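Side-chain contacts in bacterial transferase hexapeptide (Three repeats) family protein (Acinetobacter baumannii, PDB 4M9C), which probably transfers an acetyl group from acetyl-CoA to a UDP-amino sugar during the biosynthesis of UDP-N,N'-diacetylbacillosamine: residues S11-E16 and A69-V74; M1-G6 and G87-A92. All coordinates share one frame; numbering follows the deposited sequence.

Interaction 1. Residues S11-E16 and A69-V74; sequences SGFGKE and AIANSV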
loop_
_atom_site.group_PDB
_atom_site.type_symbol
_atom_site.label_atom_id
_atom_site.label_comp_id
_atom_site.label_asym_id
_atom_site.label_seq_id
_atom_site.Cartn_x
_atom_site.Cartn_y
_atom_site.Cartn_z
ATOM N N SER A 11 -12.033 -4.229 -21.706
ATOM C CA SER A 11 -10.853 -3.367 -21.624
ATOM C C SER A 11 -10.728 -2.775 -20.228
ATOM O O SER A 11 -11.525 -3.093 -19.340
ATOM C CB SER A 11 -10.944 -2.224 -22.641
ATOM O OG SER A 11 -11.072 -2.731 -23.955
ATOM N N GLY A 12 -9.748 -1.890 -20.053
ATOM C CA GLY A 12 -9.516 -1.246 -18.771
ATOM C C GLY A 12 -9.348 -2.280 -17.666
ATOM O O GLY A 12 -8.523 -3.183 -17.771
ATOM N N PHE A 13 -10.151 -2.171 -16.616
ATOM C CA PHE A 13 -9.967 -3.034 -15.460
ATOM C C PHE A 13 -10.612 -4.426 -15.574
ATOM O O PHE A 13 -10.558 -5.211 -14.633
ATOM C CB PHE A 13 -10.408 -2.300 -14.190
ATOM C CG PHE A 13 -9.580 -1.072 -13.901
ATOM C CD1 PHE A 13 -8.203 -1.180 -13.717
ATOM C CD2 PHE A 13 -10.165 0.185 -13.831
ATOM C CE1 PHE A 13 -7.423 -0.055 -13.460
ATOM C CE2 PHE A 13 -9.390 1.322 -13.575
ATOM C CZ PHE A 13 -8.021 1.199 -13.388
ATOM N N GLY A 14 -11.206 -4.733 -16.721
ATOM C CA GLY A 14 -11.885 -6.014 -16.903
ATOM C C GLY A 14 -11.032 -7.237 -16.615
ATOM O O GLY A 14 -11.465 -8.178 -15.932
ATOM N N LYS A 15 -9.810 -7.243 -17.133
ATOM C CA LYS A 15 -8.957 -8.413 -16.974
ATOM C C LYS A 15 -8.440 -8.552 -15.545
ATOM O O LYS A 15 -8.033 -9.633 -15.139
ATOM C CB LYS A 15 -7.813 -8.386 -17.990
ATOM C CG LYS A 15 -8.317 -8.393 -19.439
ATOM C CD LYS A 15 -7.190 -8.685 -20.418
ATOM C CE LYS A 15 -6.183 -7.546 -20.459
ATOM N NZ LYS A 15 -6.851 -6.307 -20.902
ATOM N N GLU A 16 -8.460 -7.449 -14.797
ATOM C CA GLU A 16 -8.148 -7.463 -13.370
ATOM C C GLU A 16 -9.332 -8.020 -12.583
ATOM O O GLU A 16 -9.170 -8.820 -11.651
ATOM C CB GLU A 16 -7.831 -6.036 -12.872
ATOM C CG GLU A 16 -7.855 -5.900 -11.348
ATOM C CD GLU A 16 -7.914 -4.445 -10.867
ATOM O OE1 GLU A 16 -8.658 -3.620 -11.453
ATOM O OE2 GLU A 16 -7.207 -4.134 -9.890
ATOM N N ALA A 69 -16.848 -3.828 -14.371
ATOM C CA ALA A 69 -15.440 -3.504 -14.183
ATOM C C ALA A 69 -15.132 -2.044 -14.536
ATOM O O ALA A 69 -14.108 -1.493 -14.129
ATOM C CB ALA A 69 -14.584 -4.438 -15.034
ATOM N N ILE A 70 -16.025 -1.424 -15.294
ATOM C CA ILE A 70 -15.776 -0.090 -15.853
ATOM C C ILE A 70 -15.655 1.014 -14.807
ATOM O O ILE A 70 -16.574 1.239 -14.011
ATOM C CB ILE A 70 -16.852 0.240 -16.897
ATOM C CG1 ILE A 70 -16.702 -0.730 -18.081
ATOM C CG2 ILE A 70 -16.763 1.713 -17.336
ATOM C CD1 ILE A 70 -17.916 -0.811 -18.996
ATOM N N ALA A 71 -14.504 1.689 -14.801
ATOM C CA ALA A 71 -14.222 2.729 -13.812
ATOM C C ALA A 71 -14.975 4.027 -14.113
ATOM O O ALA A 71 -15.374 4.748 -13.198
ATOM C CB ALA A 71 -12.710 2.997 -13.728
ATOM N N ASN A 72 -15.146 4.320 -15.401
ATOM C CA ASN A 72 -15.912 5.493 -15.846
ATOM C C ASN A 72 -17.295 5.489 -15.214
ATOM O O ASN A 72 -18.143 4.677 -15.580
ATOM C CB ASN A 72 -16.054 5.466 -17.371
ATOM C CG ASN A 72 -16.740 6.721 -17.933
ATOM O OD1 ASN A 72 -17.674 7.268 -17.344
ATOM N ND2 ASN A 72 -16.275 7.166 -19.084
ATOM N N SER A 73 -17.541 6.404 -14.284
ATOM C CA SER A 73 -18.755 6.313 -13.473
ATOM C C SER A 73 -20.030 6.719 -14.211
ATOM O O SER A 73 -21.120 6.262 -13.871
ATOM C CB SER A 73 -18.613 7.096 -12.165
ATOM O OG SER A 73 -18.795 8.485 -12.353
ATOM N N VAL A 74 -19.892 7.585 -15.208
ATOM C CA VAL A 74 -21.037 7.994 -16.011
ATOM C C VAL A 74 -21.521 6.792 -16.808
ATOM O O VAL A 74 -22.712 6.519 -16.882
ATOM C CB VAL A 74 -20.672 9.157 -16.967
ATOM C CG1 VAL A 74 -21.678 9.251 -18.112
ATOM C CG2 VAL A 74 -20.593 10.460 -16.203
HETATM O O HOH W 1 -12.179 0.340 -16.881
#

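Interaction 2. Residues M1-G6 and G87-A92; sequences MTMIIG and GVQHLA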
loop_
_atom_site.group_PDB
_atom_site.type_symbol
_atom_site.label_atom_id
_atom_site.label_comp_id
_atom_site.label_asym_id
_atom_site.label_seq_id
_atom_site.Cartn_x
_atom_site.Cartn_y
_atom_site.Cartn_z
ATOM N N MET A 1 -25.979 -23.084 -17.427
ATOM C CA MET A 1 -27.269 -23.290 -16.776
ATOM C C MET A 1 -27.189 -22.963 -15.284
ATOM O O MET A 1 -26.118 -23.058 -14.677
ATOM C CB MET A 1 -27.759 -24.727 -16.986
ATOM N N THR A 2 -28.327 -22.578 -14.710
ATOM C CA THR A 2 -28.448 -22.162 -13.303
ATOM C C THR A 2 -27.930 -20.746 -12.990
ATOM O O THR A 2 -28.697 -19.898 -12.526
ATOM C CB THR A 2 -27.903 -23.206 -12.274
ATOM O OG1 THR A 2 -28.544 -22.992 -11.011
ATOM C CG2 THR A 2 -26.388 -23.095 -12.073
ATOM N N MET A 3 -26.646 -20.494 -13.233
ATOM C CA MET A 3 -26.077 -19.163 -12.996
ATOM C C MET A 3 -24.949 -18.842 -13.976
ATOM O O MET A 3 -24.066 -19.665 -14.214
ATOM C CB MET A 3 -25.589 -19.034 -11.544
ATOM C CG MET A 3 -24.767 -17.788 -11.252
ATOM S SD MET A 3 -25.733 -16.266 -11.229
ATOM C CE MET A 3 -26.412 -16.321 -9.569
ATOM N N ILE A 4 -24.997 -17.653 -14.572
ATOM C CA ILE A 4 -23.856 -17.154 -15.328
ATOM C C ILE A 4 -23.451 -15.783 -14.807
ATOM O O ILE A 4 -24.295 -14.982 -14.405
ATOM C CB ILE A 4 -24.139 -17.047 -16.828
ATOM C CG1 ILE A 4 -25.327 -16.118 -17.075
ATOM C CG2 ILE A 4 -24.376 -18.430 -17.432
ATOM C CD1 ILE A 4 -25.559 -15.856 -18.548
ATOM N N ILE A 5 -22.151 -15.523 -14.815
ATOM C CA ILE A 5 -21.627 -14.255 -14.329
ATOM C C ILE A 5 -20.987 -13.486 -15.476
ATOM O O ILE A 5 -20.167 -14.024 -16.223
ATOM C CB ILE A 5 -20.610 -14.465 -13.185
ATOM C CG1 ILE A 5 -21.347 -14.902 -11.909
ATOM C CG2 ILE A 5 -19.815 -13.199 -12.953
ATOM C CD1 ILE A 5 -20.431 -15.245 -10.724
ATOM N N GLY A 6 -21.384 -12.233 -15.638
ATOM C CA GLY A 6 -20.727 -11.389 -16.616
ATOM C C GLY A 6 -19.852 -10.344 -15.953
ATOM O O GLY A 6 -20.212 -9.792 -14.904
ATOM N N GLY A 87 -33.494 -7.071 -15.155
ATOM C CA GLY A 87 -33.486 -7.719 -13.854
ATOM C C GLY A 87 -32.230 -8.516 -13.543
ATOM O O GLY A 87 -32.291 -9.533 -12.859
ATOM N N VAL A 88 -31.086 -8.061 -14.046
ATOM C CA VAL A 88 -29.816 -8.720 -13.755
ATOM C C VAL A 88 -29.332 -8.340 -12.352
ATOM O O VAL A 88 -29.464 -7.193 -11.917
ATOM C CB VAL A 88 -28.731 -8.365 -14.799
ATOM C CG1 VAL A 88 -27.415 -9.066 -14.473
ATOM C CG2 VAL A 88 -29.203 -8.732 -16.192
ATOM N N GLN A 89 -28.772 -9.314 -11.654
ATOM C CA GLN A 89 -28.336 -9.143 -10.276
ATOM C C GLN A 89 -26.947 -8.502 -10.218
ATOM O O GLN A 89 -26.091 -8.783 -11.057
ATOM C CB GLN A 89 -28.339 -10.510 -9.593
ATOM C CG GLN A 89 -27.669 -10.568 -8.226
ATOM C CD GLN A 89 -27.677 -11.985 -7.650
ATOM O OE1 GLN A 89 -26.947 -12.290 -6.701
ATOM N NE2 GLN A 89 -28.508 -12.854 -8.227
ATOM N N HIS A 90 -26.732 -7.626 -9.245
ATOM C CA HIS A 90 -25.446 -6.959 -9.099
ATOM C C HIS A 90 -24.588 -7.682 -8.076
ATOM O O HIS A 90 -25.029 -7.935 -6.962
ATOM C CB HIS A 90 -25.648 -5.526 -8.632
ATOM C CG HIS A 90 -26.476 -4.700 -9.562
ATOM N ND1 HIS A 90 -26.047 -4.345 -10.824
ATOM C CD2 HIS A 90 -27.703 -4.147 -9.410
ATOM C CE1 HIS A 90 -26.978 -3.613 -11.410
ATOM N NE2 HIS A 90 -27.992 -3.478 -10.572
ATOM N N LEU A 91 -23.352 -7.984 -8.449
ATOM C CA LEU A 91 -22.420 -8.667 -7.564
ATOM C C LEU A 91 -21.546 -7.688 -6.786
ATOM O O LEU A 91 -21.194 -6.613 -7.286
ATOM C CB LEU A 91 -21.516 -9.584 -8.381
ATOM C CG LEU A 91 -22.237 -10.700 -9.118
ATOM C CD1 LEU A 91 -21.284 -11.387 -10.063
ATOM C CD2 LEU A 91 -22.791 -11.683 -8.098
ATOM N N ALA A 92 -21.199 -8.069 -5.564
ATOM C CA ALA A 92 -20.164 -7.369 -4.812
ATOM C C ALA A 92 -18.898 -8.213 -4.890
ATOM O O ALA A 92 -18.943 -9.432 -4.712
ATOM C CB ALA A 92 -20.595 -7.169 -3.353
#

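Interaction 1. Residues S11-E16 and A69-V74
Gly-14 and Ala-69 bring the two backbones together, with their CA atoms 5.1 Å apart. Residues 11-16 form the glycine-rich loop after strand 3-8 of a Rossmann-type domain and the start of helix 14-24. Residues 69-74 leave the neighbouring parallel strand and lead into helix 73-85. Ser-11 to Gly-14 make a type II' turn, closed by Gly-14 N to Ser-11 O at 3.1 Å. Gly-12 takes a positive phi (54°) at the second position of this turn.

The side-chain contact is small and apolar. Ala-69 CB lies against Gly-14 CA at 3.6 Å, where the glycine has no side chain to hold the backbones apart. Phe-13 CG stands anti to its own carbonyl carbon, beside the backbone N (chi1 -63°). The ring then meets Ala-71 by its edge, with the methyl in the ring plane. Phe-13 CE2 is 3.7 Å from Ala-71 CB, and CD2 is almost as near. No direct hydrogen bond joins the segments.

Ala-71 O accepts from Thr-147 OG1 of the left-handed beta-helix. Lys-15, in the first turn of helix 14-24, makes a salt bridge through NZ with Asp-139 OD2 of the second subunit. As in the related PglD, the glycine-rich loop probably lies near the UDP-sugar pocket.

One water bridges the two backbones. Its oxygen accepts from Phe-13 N at 3.2 Å and, more weakly, from Ala-71 N at 3.4 Å.

Interaction 2. Residues M1-G6 and G87-A92
With Ile-5 CG1 beside its backbone N (chi1 -72°) and CG2 anti to that N, both branches face the methyl CD1 of Leu-91. Leu-91 CG also stands beside its backbone N (chi1 -62°). Its CD1 then continues the extended line from CA (chi2 171°) and reaches across to the isoleucine. The two side chains cross obliquely.

Leu-91 CD1 is the atom that does the touching. It lies 3.7 Å from Ile-5 CG2 and 4.0 Å from both Ile-5 CG1 and Ile-5 CD1. One methyl thus packs against both branches of the isoleucine. Both residues are buried.

A second, looser contact lies nearer the chain start. Met-3 CE is 4.3 Å from Gln-89 NE2. This is van der Waals contact, and Gln-89 is exposed.

The backbones stay well apart. The CA atoms of Ile-5 and Leu-91 are 8.8 Å from each other, and no hydrogen bond crosses. Strand 63-68 runs between them in the sheet. Leu-91 touches Ala-65 of that strand, and Met-3 touches His-63. Phe-25 and Leu-28, just after helix 14-24, pack on Leu-91 and Ile-5 respectively.

Gly-87 ends helix 73-85 as the C' residue of a Schellman motif, and the chain then turns into strand 89-90. His-90 makes an edge-to-face contact with Phe-127 of the beta-helix part. Leu-91, just past strand 89-90, and Ile-5 of strand 3-8 meet on one face of the sheet, over strand 63-68, as part of the hydrophobic core of this Rossmann-type alpha/beta domain.

Both interactions belong to the Rossmann-type N-terminal part of the chain. Their centres are 18 Å apart, and the nearest atoms are about 7 Å apart without touching. The order along the chain is 1-6, 11-16, 69-74 and 87-92, so interaction 2 encloses interaction 1. Strand 3-8 leads from residues 1-6 to the loop at 11-16, and helix 73-85 leads from 69-74 to strand 89-90. Interaction 1 joins the loops at the C-terminal ends of neighbouring strands 3-8 and 63-68, facing the beta-helix. Interaction 2 packs across one face of the same sheet, farther from the chain centre. The two contacts thus join different parts of the same domain.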